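Local atomic coordinates of putative acetyltransferase Ta0821 (Thermoplasma acidophilum DSM 1728, PDB entry 3C26), a protein that probably transfers an acyl group, as do other members of the GNAT acetyltransferase family, presumably from acyl-coenzyme A. Residues T117-W127 with S257-Y266; D221-I229 with F241-P252. All blocks are in the same frame, centred on the assembly; numbering follows the deposited sequence.

Contact 1: residues T117-W127 with S257-Y266; sequences TERLRSAVYSW and SSLTVWEYRY. With NO3 (nitrate ion), chain C; EDO (1,2-ethanediol), chain H; NO3 (nitrate ion), chain D.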
loop_
_atom_site.group_PDB
_atom_site.type_symbol
_atom_site.label_atom_id
_atom_site.label_comp_id
_atom_site.label_asym_id
_atom_site.label_seq_id
_atom_site.Cartn_x
_atom_site.Cartn_y
_atom_site.Cartn_z
ATOM N N THR A 117 -24.660 -25.317 1.035
ATOM C CA THR A 117 -24.748 -24.022 1.718
ATOM C C THR A 117 -25.434 -23.066 0.785
ATOM O O THR A 117 -25.522 -23.305 -0.410
ATOM C CB THR A 117 -23.320 -23.462 2.086
ATOM O OG1 THR A 117 -23.402 -22.241 2.868
ATOM C CG2 THR A 117 -22.513 -23.213 0.856
ATOM N N GLU A 118 -25.925 -21.977 1.354
ATOM C CA GLU A 118 -26.548 -20.899 0.583
ATOM C C GLU A 118 -25.570 -19.756 0.276
ATOM O O GLU A 118 -25.800 -18.965 -0.634
ATOM C CB GLU A 118 -27.748 -20.335 1.320
ATOM C CG GLU A 118 -29.019 -21.179 1.175
ATOM C CD GLU A 118 -29.504 -21.273 -0.283
ATOM O OE1 GLU A 118 -29.332 -20.301 -1.075
ATOM O OE2 GLU A 118 -30.079 -22.335 -0.646
ATOM N N ARG A 119 -24.479 -19.716 1.046
ATOM C CA ARG A 119 -23.472 -18.636 0.995
ATOM C C ARG A 119 -22.021 -19.055 1.142
ATOM O O ARG A 119 -21.643 -19.864 2.002
ATOM C CB ARG A 119 -23.751 -17.578 2.100
ATOM C CG ARG A 119 -25.177 -16.976 2.098
ATOM C CD ARG A 119 -25.513 -16.220 3.412
ATOM N NE ARG A 119 -25.740 -17.168 4.518
ATOM C CZ ARG A 119 -25.933 -16.857 5.812
ATOM N NH1 ARG A 119 -25.929 -15.593 6.234
ATOM N NH2 ARG A 119 -26.120 -17.831 6.701
ATOM N N LEU A 120 -21.210 -18.412 0.318
ATOM C CA LEU A 120 -19.759 -18.532 0.358
ATOM C C LEU A 120 -19.229 -17.142 0.655
ATOM O O LEU A 120 -19.761 -16.142 0.172
ATOM C CB LEU A 120 -19.165 -18.980 -0.981
ATOM C CG LEU A 120 -19.732 -20.222 -1.658
ATOM C CD1 LEU A 120 -19.107 -20.406 -3.065
ATOM C CD2 LEU A 120 -19.583 -21.482 -0.767
ATOM N N ARG A 121 -18.185 -17.114 1.467
ATOM C CA ARG A 121 -17.470 -15.880 1.790
ATOM C C ARG A 121 -15.978 -16.071 1.628
ATOM O O ARG A 121 -15.454 -17.183 1.734
ATOM C CB ARG A 121 -17.786 -15.392 3.211
ATOM C CG ARG A 121 -19.229 -15.130 3.440
ATOM C CD ARG A 121 -19.506 -14.480 4.734
ATOM N NE ARG A 121 -20.949 -14.331 4.907
ATOM C CZ ARG A 121 -21.663 -14.846 5.906
ATOM N NH1 ARG A 121 -21.077 -15.437 6.892
ATOM N NH2 ARG A 121 -22.972 -14.676 5.948
ATOM N N SER A 122 -15.304 -14.946 1.408
ATOM C CA SER A 122 -13.857 -14.930 1.256
ATOM C C SER A 122 -13.311 -13.534 1.536
ATOM O O SER A 122 -13.955 -12.513 1.235
ATOM C CB SER A 122 -13.452 -15.387 -0.162
ATOM O OG SER A 122 -12.085 -15.787 -0.252
ATOM N N ALA A 123 -12.079 -13.527 2.050
ATOM C CA ALA A 123 -11.403 -12.311 2.344
ATOM C C ALA A 123 -10.337 -12.031 1.281
ATOM O O ALA A 123 -9.493 -12.887 0.964
ATOM C CB ALA A 123 -10.802 -12.344 3.774
ATOM N N VAL A 124 -10.406 -10.824 0.725
ATOM C CA VAL A 124 -9.480 -10.370 -0.329
ATOM C C VAL A 124 -8.869 -8.988 -0.023
ATOM O O VAL A 124 -9.574 -8.067 0.329
ATOM C CB VAL A 124 -10.183 -10.300 -1.708
ATOM C CG1 VAL A 124 -9.184 -10.058 -2.785
ATOM C CG2 VAL A 124 -11.018 -11.586 -1.951
ATOM N N TYR A 125 -7.539 -8.880 -0.107
ATOM C CA TYR A 125 -6.882 -7.585 0.117
ATOM C C TYR A 125 -7.343 -6.576 -0.922
ATOM O O TYR A 125 -7.531 -6.909 -2.075
ATOM C CB TYR A 125 -5.376 -7.691 0.037
ATOM C CG TYR A 125 -4.672 -8.309 1.222
ATOM C CD1 TYR A 125 -4.677 -7.680 2.462
ATOM C CD2 TYR A 125 -3.913 -9.453 1.079
ATOM C CE1 TYR A 125 -4.020 -8.199 3.514
ATOM C CE2 TYR A 125 -3.197 -9.962 2.140
ATOM C CZ TYR A 125 -3.277 -9.354 3.354
ATOM O OH TYR A 125 -2.526 -9.855 4.415
ATOM N N SER A 126 -7.526 -5.339 -0.479
ATOM C CA SER A 126 -8.004 -4.220 -1.325
ATOM C C SER A 126 -7.055 -3.943 -2.509
ATOM O O SER A 126 -7.460 -3.401 -3.530
ATOM C CB SER A 126 -8.099 -2.936 -0.502
ATOM O OG SER A 126 -6.842 -2.625 0.114
ATOM N N TRP A 127 -5.787 -4.317 -2.368
ATOM C CA TRP A 127 -4.780 -4.101 -3.462
ATOM C C TRP A 127 -4.660 -5.285 -4.426
ATOM O O TRP A 127 -3.947 -5.238 -5.434
ATOM C CB TRP A 127 -3.390 -3.827 -2.867
ATOM C CG TRP A 127 -2.935 -4.829 -1.811
ATOM C CD1 TRP A 127 -2.911 -4.610 -0.451
ATOM C CD2 TRP A 127 -2.387 -6.129 -2.004
ATOM N NE1 TRP A 127 -2.448 -5.705 0.194
ATOM C CE2 TRP A 127 -2.089 -6.650 -0.725
ATOM C CE3 TRP A 127 -2.137 -6.928 -3.134
ATOM C CZ2 TRP A 127 -1.552 -7.937 -0.536
ATOM C CZ3 TRP A 127 -1.577 -8.207 -2.947
ATOM C CH2 TRP A 127 -1.300 -8.695 -1.663
ATOM N N SER A 257 -4.394 0.321 2.918
ATOM C CA SER A 257 -5.097 -0.828 2.437
ATOM C C SER A 257 -6.050 -1.430 3.437
ATOM O O SER A 257 -6.079 -1.062 4.589
ATOM C CB SER A 257 -4.100 -1.894 1.973
ATOM O OG SER A 257 -3.501 -2.543 3.081
ATOM N N SER A 258 -6.830 -2.360 2.931
ATOM C CA SER A 258 -7.857 -3.026 3.715
ATOM C C SER A 258 -8.044 -4.505 3.373
ATOM O O SER A 258 -7.609 -5.007 2.324
ATOM C CB SER A 258 -9.210 -2.298 3.600
ATOM O OG SER A 258 -9.909 -2.529 2.387
ATOM N N LEU A 259 -8.632 -5.193 4.335
ATOM C CA LEU A 259 -9.081 -6.578 4.144
ATOM C C LEU A 259 -10.574 -6.559 3.860
ATOM O O LEU A 259 -11.398 -6.248 4.711
ATOM C CB LEU A 259 -8.793 -7.472 5.351
ATOM C CG LEU A 259 -9.028 -8.964 5.058
ATOM C CD1 LEU A 259 -8.000 -9.447 4.028
ATOM C CD2 LEU A 259 -8.959 -9.787 6.326
ATOM N N THR A 260 -10.912 -6.935 2.647
ATOM C CA THR A 260 -12.284 -6.896 2.196
ATOM C C THR A 260 -12.909 -8.258 2.252
ATOM O O THR A 260 -12.218 -9.269 2.099
ATOM C CB THR A 260 -12.366 -6.343 0.727
ATOM O OG1 THR A 260 -11.837 -7.297 -0.203
ATOM C CG2 THR A 260 -11.614 -4.989 0.588
ATOM N N VAL A 261 -14.221 -8.246 2.495
ATOM C CA VAL A 261 -15.072 -9.452 2.541
ATOM C C VAL A 261 -16.094 -9.484 1.401
ATOM O O VAL A 261 -16.911 -8.584 1.202
ATOM C CB VAL A 261 -15.802 -9.615 3.934
ATOM C CG1 VAL A 261 -16.576 -10.954 4.029
ATOM C CG2 VAL A 261 -14.821 -9.453 5.050
ATOM N N TRP A 262 -15.984 -10.567 0.646
ATOM C CA TRP A 262 -16.861 -10.906 -0.479
ATOM C C TRP A 262 -17.773 -12.100 -0.183
ATOM O O TRP A 262 -17.400 -13.049 0.507
ATOM C CB TRP A 262 -16.006 -11.166 -1.715
ATOM C CG TRP A 262 -15.304 -9.915 -2.186
ATOM C CD1 TRP A 262 -14.278 -9.280 -1.547
ATOM C CD2 TRP A 262 -15.602 -9.119 -3.350
ATOM N NE1 TRP A 262 -13.899 -8.155 -2.246
ATOM C CE2 TRP A 262 -14.698 -8.024 -3.350
ATOM C CE3 TRP A 262 -16.526 -9.228 -4.396
ATOM C CZ2 TRP A 262 -14.684 -7.069 -4.355
ATOM C CZ3 TRP A 262 -16.531 -8.256 -5.392
ATOM C CH2 TRP A 262 -15.620 -7.187 -5.367
ATOM N N GLU A 263 -18.983 -12.009 -0.698
ATOM C CA GLU A 263 -19.973 -13.042 -0.576
ATOM C C GLU A 263 -20.664 -13.400 -1.898
ATOM O O GLU A 263 -20.958 -12.556 -2.781
ATOM C CB GLU A 263 -21.003 -12.667 0.535
ATOM C CG GLU A 263 -22.085 -13.677 0.815
ATOM C CD GLU A 263 -23.036 -13.173 1.910
ATOM O OE1 GLU A 263 -22.581 -13.048 3.056
ATOM O OE2 GLU A 263 -24.208 -12.839 1.612
ATOM N N TYR A 264 -20.817 -14.708 -2.019
ATOM C CA TYR A 264 -21.471 -15.411 -3.116
ATOM C C TYR A 264 -22.745 -16.100 -2.565
ATOM O O TYR A 264 -22.739 -16.771 -1.515
ATOM C CB TYR A 264 -20.551 -16.462 -3.695
ATOM C CG TYR A 264 -21.156 -17.286 -4.833
ATOM C CD1 TYR A 264 -22.068 -18.315 -4.572
ATOM C CD2 TYR A 264 -20.851 -16.998 -6.166
ATOM C CE1 TYR A 264 -22.624 -19.059 -5.623
ATOM C CE2 TYR A 264 -21.401 -17.717 -7.200
ATOM C CZ TYR A 264 -22.286 -18.758 -6.919
ATOM O OH TYR A 264 -22.854 -19.447 -7.975
ATOM N N ARG A 265 -23.836 -15.909 -3.297
ATOM C CA ARG A 265 -25.130 -16.540 -2.955
ATOM C C ARG A 265 -25.596 -17.508 -4.018
ATOM O O ARG A 265 -25.663 -17.157 -5.166
ATOM C CB ARG A 265 -26.203 -15.475 -2.852
ATOM C CG ARG A 265 -26.038 -14.532 -1.680
ATOM C CD ARG A 265 -26.647 -15.130 -0.432
ATOM N NE ARG A 265 -27.486 -14.177 0.309
ATOM C CZ ARG A 265 -28.798 -14.314 0.505
ATOM N NH1 ARG A 265 -29.471 -15.370 0.056
ATOM N NH2 ARG A 265 -29.439 -13.402 1.200
ATOM N N TYR A 266 -25.940 -18.714 -3.617
ATOM C CA TYR A 266 -26.531 -19.674 -4.559
ATOM C C TYR A 266 -27.966 -19.312 -4.937
ATOM O O TYR A 266 -28.457 -19.779 -5.981
ATOM C CB TYR A 266 -26.468 -21.095 -4.038
ATOM C CG TYR A 266 -25.084 -21.649 -4.070
ATOM C CD1 TYR A 266 -24.566 -22.213 -5.227
ATOM C CD2 TYR A 266 -24.277 -21.578 -2.963
ATOM C CE1 TYR A 266 -23.303 -22.693 -5.260
ATOM C CE2 TYR A 266 -23.018 -22.104 -2.978
ATOM C CZ TYR A 266 -22.534 -22.655 -4.120
ATOM O OH TYR A 266 -21.270 -23.181 -4.141
ATOM O OXT TYR A 266 -28.654 -18.560 -4.224
HETATM N N NO3 C . -26.177 -20.697 4.649
HETATM O O1 NO3 C . -26.503 -21.984 4.273
HETATM O O2 NO3 C . -26.605 -20.213 5.873
HETATM O O3 NO3 C . -25.446 -19.856 3.832
HETATM C C1 EDO H . -4.032 0.436 -2.070
HETATM O O1 EDO H . -3.118 -0.209 -1.167
HETATM C C2 EDO H . -5.140 -0.528 -2.447
HETATM O O2 EDO H . -5.900 -0.623 -1.263
HETATM N N NO3 D . -9.837 -15.647 -2.530
HETATM O O1 NO3 D . -9.807 -17.013 -2.290
HETATM O O2 NO3 D . -9.927 -14.751 -1.457
HETATM O O3 NO3 D . -9.729 -15.172 -3.845
HETATM O O HOH W 1 -2.228 -4.994 2.991
#
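R121 and E263 lie side by side, joined by a salt bridge. R121 NE meets E263 OE1 at 2.8 Å along a nearly straight bond (169°), in the guanidinium plane, on the anti side of that oxygen and somewhat out of the carboxylate plane. R121 NH2 adds a weak bond to the same oxygen, while NH1 turns to D82 and the carbonyl of Y181. CG of E263 stands opposite the backbone N (chi1 -178°) and its chain runs out straight, which brings the carboxylate up beside the arginine. R119, on the same face, turns its guanidinium edge to a nitrate, probably from the crystallisation liquor: NE bonds to O3 (2.8 Å) and NH2 to O2, while E118 N holds O1. Backbone bonds join the strands as antiparallel neighbours, in hydrogen-bonded pairs L120 with Y264, S122 with W262 and V124 with T260; W262 N to S122 O measures 2.9 Å. In the GNAT fold this is the place of the seventh strand, between the fifth and sixth, and here the C-terminal strand 258-265 fills it, flanked by 119-125 and 141-153. At the far end S126 OG, 2.8 Å from S258 N, takes over as acceptor. Apolar contacts cover the opposite face from R121: L120 CD1 packs against Y264 CD1 (3.9 Å) and L120 CG against CE2 of Y266, whose hydroxyl bonds to I110 O, and V124 CG2 meets W262 CD1 at 4.0 Å. Back on the R121 face, A123 CB lies against L259 CG, and L259 CD1 lies over one face of the Y125 ring, 4.1 Å from Y125 CD1.

Contact 2: residues D221-I229 with F241-P252; sequences DSDDASSFI and FYVRKALANGLP. With EDO (1,2-ethanediol), chain F.
I229 lays its CG1 over the middle of the F241 ring, 3.9 Å from the centroid and 13° off the ring normal, a CH-pi contact. CG1 is anti to the carbonyl carbon (chi1 -75°) and chi2 is extended (165°), which carries CD1 beyond the ring to L251 CD1, tip to tip at 3.5 Å. F228 comes to the edge of the same ring, CE2 to F241 CE2 4.0 Å. These side chains seat helix 225-232 of a beta-alpha-beta unit on strand 237-243, which runs parallel to its neighbour 214-221; L217 of that neighbour also touches both phenylalanines. With an alanine in place of F241, I229 CG1 would probably lose the face it rests on and F228 CE2 would face a gap. Toward the start of the helix, the other branch of L251, CD2, sits 3.3 Å from S226 OG and 4.2 Å from A225 CB. L247 brings CD1 up to the backbone at 3.7 Å from S222 N and turns CD2 to S222 O. D224 caps the helix: its OD2 accepts from S227 OG at 2.5 Å, approached from above the carboxylate plane, and OD1 takes a weak bond from S227 N.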
loop_
_atom_site.group_PDB
_atom_site.type_symbol
_atom_site.label_atom_id
_atom_site.label_comp_id
_atom_site.label_asym_id
_atom_site.label_seq_id
_atom_site.Cartn_x
_atom_site.Cartn_y
_atom_site.Cartn_z
ATOM N N ASP A 221 -16.172 -4.087 16.646
ATOM C CA ASP A 221 -16.976 -3.038 17.265
ATOM C C ASP A 221 -16.231 -2.403 18.430
ATOM O O ASP A 221 -15.405 -3.020 19.110
ATOM C CB ASP A 221 -18.356 -3.541 17.741
ATOM C CG ASP A 221 -19.397 -2.389 17.866
ATOM O OD1 ASP A 221 -19.005 -1.188 17.705
ATOM O OD2 ASP A 221 -20.592 -2.711 18.066
ATOM N N SER A 222 -16.507 -1.127 18.609
ATOM C CA SER A 222 -15.931 -0.372 19.725
ATOM C C SER A 222 -16.622 0.971 19.866
ATOM O O SER A 222 -16.976 1.564 18.861
ATOM C CB SER A 222 -14.431 -0.133 19.536
ATOM O OG SER A 222 -13.978 0.693 20.598
ATOM N N ASP A 223 -16.818 1.444 21.091
ATOM C CA ASP A 223 -17.402 2.768 21.257
ATOM C C ASP A 223 -16.321 3.797 21.088
ATOM O O ASP A 223 -16.615 4.953 20.880
ATOM C CB ASP A 223 -18.107 2.947 22.614
ATOM N N ASP A 224 -15.064 3.360 21.155
ATOM C CA ASP A 224 -13.908 4.265 20.967
ATOM C C ASP A 224 -12.676 3.531 20.446
ATOM O O ASP A 224 -11.754 3.197 21.201
ATOM C CB ASP A 224 -13.584 4.998 22.275
ATOM C CG ASP A 224 -12.426 5.954 22.143
ATOM O OD1 ASP A 224 -11.953 6.193 21.015
ATOM O OD2 ASP A 224 -11.976 6.442 23.190
ATOM N N ALA A 225 -12.667 3.308 19.138
ATOM C CA ALA A 225 -11.575 2.526 18.512
ATOM C C ALA A 225 -10.226 3.219 18.650
ATOM O O ALA A 225 -9.213 2.565 18.860
ATOM C CB ALA A 225 -11.871 2.189 17.024
ATOM N N SER A 226 -10.208 4.544 18.552
ATOM C CA SER A 226 -8.918 5.270 18.727
ATOM C C SER A 226 -8.237 4.899 20.041
ATOM O O SER A 226 -7.045 4.625 20.089
ATOM C CB SER A 226 -9.103 6.785 18.700
ATOM O OG SER A 226 -9.534 7.198 17.423
ATOM N N SER A 227 -9.015 4.886 21.118
ATOM C CA SER A 227 -8.438 4.601 22.454
ATOM C C SER A 227 -8.000 3.166 22.561
ATOM O O SER A 227 -6.983 2.837 23.190
ATOM C CB SER A 227 -9.432 4.887 23.589
ATOM O OG SER A 227 -9.533 6.269 23.825
ATOM N N PHE A 228 -8.793 2.301 21.945
ATOM C CA PHE A 228 -8.474 0.873 21.955
ATOM C C PHE A 228 -7.124 0.635 21.250
ATOM O O PHE A 228 -6.250 -0.105 21.714
ATOM C CB PHE A 228 -9.592 0.031 21.314
ATOM C CG PHE A 228 -9.334 -1.432 21.419
ATOM C CD1 PHE A 228 -9.737 -2.142 22.535
ATOM C CD2 PHE A 228 -8.594 -2.094 20.427
ATOM C CE1 PHE A 228 -9.440 -3.506 22.654
ATOM C CE2 PHE A 228 -8.281 -3.425 20.544
ATOM C CZ PHE A 228 -8.698 -4.135 21.665
ATOM N N ILE A 229 -6.937 1.297 20.130
ATOM C CA ILE A 229 -5.697 1.124 19.386
ATOM C C ILE A 229 -4.530 1.736 20.124
ATOM O O ILE A 229 -3.439 1.178 20.182
ATOM C CB ILE A 229 -5.785 1.759 17.995
ATOM C CG1 ILE A 229 -6.633 0.873 17.091
ATOM C CG2 ILE A 229 -4.419 1.921 17.411
ATOM C CD1 ILE A 229 -7.062 1.562 15.882
ATOM N N PHE A 241 -3.972 -4.171 13.500
ATOM C CA PHE A 241 -5.401 -4.015 13.703
ATOM C C PHE A 241 -6.088 -4.008 12.388
ATOM O O PHE A 241 -5.727 -3.262 11.486
ATOM C CB PHE A 241 -5.733 -2.704 14.397
ATOM C CG PHE A 241 -5.108 -2.559 15.751
ATOM C CD1 PHE A 241 -3.804 -2.097 15.871
ATOM C CD2 PHE A 241 -5.804 -2.899 16.911
ATOM C CE1 PHE A 241 -3.218 -1.957 17.094
ATOM C CE2 PHE A 241 -5.202 -2.753 18.153
ATOM C CZ PHE A 241 -3.929 -2.277 18.246
ATOM N N TYR A 242 -7.095 -4.881 12.318
ATOM C CA TYR A 242 -8.031 -4.944 11.204
ATOM C C TYR A 242 -9.307 -4.377 11.770
ATOM O O TYR A 242 -9.931 -4.977 12.625
ATOM C CB TYR A 242 -8.207 -6.370 10.738
ATOM C CG TYR A 242 -6.949 -7.020 10.182
ATOM C CD1 TYR A 242 -6.024 -7.641 11.005
ATOM C CD2 TYR A 242 -6.725 -7.045 8.836
ATOM C CE1 TYR A 242 -4.931 -8.262 10.493
ATOM C CE2 TYR A 242 -5.630 -7.678 8.300
ATOM C CZ TYR A 242 -4.724 -8.273 9.127
ATOM O OH TYR A 242 -3.604 -8.841 8.566
ATOM N N VAL A 243 -9.651 -3.183 11.321
ATOM C CA VAL A 243 -10.746 -2.405 11.908
ATOM C C VAL A 243 -11.913 -2.243 10.962
ATOM O O VAL A 243 -11.737 -1.911 9.826
ATOM C CB VAL A 243 -10.250 -1.014 12.384
ATOM C CG1 VAL A 243 -11.355 -0.255 13.114
ATOM C CG2 VAL A 243 -9.056 -1.155 13.315
ATOM N N ARG A 244 -13.111 -2.547 11.453
ATOM C CA ARG A 244 -14.278 -2.479 10.622
ATOM C C ARG A 244 -14.409 -1.066 10.056
ATOM O O ARG A 244 -14.275 -0.081 10.763
ATOM C CB ARG A 244 -15.552 -2.933 11.366
ATOM C CG ARG A 244 -16.774 -3.051 10.410
ATOM C CD ARG A 244 -18.076 -3.145 11.152
ATOM N NE ARG A 244 -18.180 -4.288 12.054
ATOM C CZ ARG A 244 -18.626 -5.499 11.734
ATOM N NH1 ARG A 244 -18.962 -5.804 10.510
ATOM N NH2 ARG A 244 -18.700 -6.419 12.666
ATOM N N LYS A 245 -14.647 -0.990 8.756
ATOM C CA LYS A 245 -14.713 0.301 8.016
ATOM C C LYS A 245 -15.457 1.452 8.746
ATOM O O LYS A 245 -14.945 2.595 8.870
ATOM C CB LYS A 245 -15.308 0.048 6.633
ATOM C CG LYS A 245 -15.372 1.247 5.741
ATOM C CD LYS A 245 -14.011 1.791 5.514
ATOM C CE LYS A 245 -13.912 2.586 4.238
ATOM N NZ LYS A 245 -12.549 3.187 4.062
ATOM N N ALA A 246 -16.621 1.128 9.285
ATOM C CA ALA A 246 -17.480 2.143 9.883
ATOM C C ALA A 246 -16.809 2.767 11.064
ATOM O O ALA A 246 -17.075 3.935 11.374
ATOM C CB ALA A 246 -18.842 1.596 10.277
ATOM N N LEU A 247 -15.922 2.011 11.706
ATOM C CA LEU A 247 -15.175 2.515 12.864
ATOM C C LEU A 247 -13.899 3.244 12.451
ATOM O O LEU A 247 -13.398 4.142 13.144
ATOM C CB LEU A 247 -14.729 1.365 13.755
ATOM C CG LEU A 247 -15.731 0.419 14.380
ATOM C CD1 LEU A 247 -14.976 -0.377 15.371
ATOM C CD2 LEU A 247 -16.799 1.176 15.070
ATOM N N ALA A 248 -13.343 2.778 11.340
ATOM C CA ALA A 248 -12.029 3.234 10.826
ATOM C C ALA A 248 -12.145 4.684 10.388
ATOM O O ALA A 248 -11.201 5.480 10.350
ATOM C CB ALA A 248 -11.594 2.343 9.657
ATOM N N ASN A 249 -13.377 5.022 10.116
ATOM C CA ASN A 249 -13.713 6.320 9.584
ATOM C C ASN A 249 -13.465 7.384 10.633
ATOM O O ASN A 249 -13.265 8.546 10.328
ATOM C CB ASN A 249 -15.168 6.320 9.061
ATOM C CG ASN A 249 -15.338 5.477 7.785
ATOM O OD1 ASN A 249 -14.377 5.204 7.067
ATOM N ND2 ASN A 249 -16.562 5.078 7.502
ATOM N N GLY A 250 -13.426 6.972 11.887
ATOM C CA GLY A 250 -13.227 7.907 13.009
ATOM C C GLY A 250 -11.801 7.884 13.574
ATOM O O GLY A 250 -11.499 8.490 14.589
ATOM N N LEU A 251 -10.905 7.208 12.884
ATOM C CA LEU A 251 -9.500 7.129 13.315
ATOM C C LEU A 251 -8.653 8.208 12.605
ATOM O O LEU A 251 -8.942 8.559 11.477
ATOM C CB LEU A 251 -8.915 5.738 13.017
ATOM C CG LEU A 251 -9.403 4.569 13.869
ATOM C CD1 LEU A 251 -8.851 3.223 13.330
ATOM C CD2 LEU A 251 -9.054 4.729 15.331
ATOM N N PRO A 252 -7.595 8.735 13.255
ATOM C CA PRO A 252 -6.745 9.746 12.570
ATOM C C PRO A 252 -5.902 9.239 11.404
ATOM O O PRO A 252 -5.691 9.935 10.434
ATOM C CB PRO A 252 -5.782 10.222 13.674
ATOM C CG PRO A 252 -5.859 9.206 14.745
ATOM C CD PRO A 252 -7.297 8.681 14.693
HETATM C C1 EDO F . -9.830 2.284 3.085
HETATM O O1 EDO F . -10.940 1.378 3.254
HETATM C C2 EDO F . -8.504 1.563 2.818
HETATM O O2 EDO F . -8.284 1.397 1.410
#

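In the fold
From the N terminus the chain builds four strands, then reaches 117-127, whose partner arrives only at the C terminus: contact 1 closes a loop of 129 residues. Contact 2 lies within that loop and closes one of 11 residues: the last turn of helix 225-232, the connection after it and the start of strand 237-243. Helix 245-248 then leads on to strand 258-265, completing contact 1. The two meet where L259 CB packs on Y242 CD2 (4.1 Å). Contact 1 inserts the C-terminal strand beside 119-125 of the GNAT fold; contact 2 packs helix 225-232 and the residues before it on strand 237-243 and the short helix and turn that follow; both touch the second subunit.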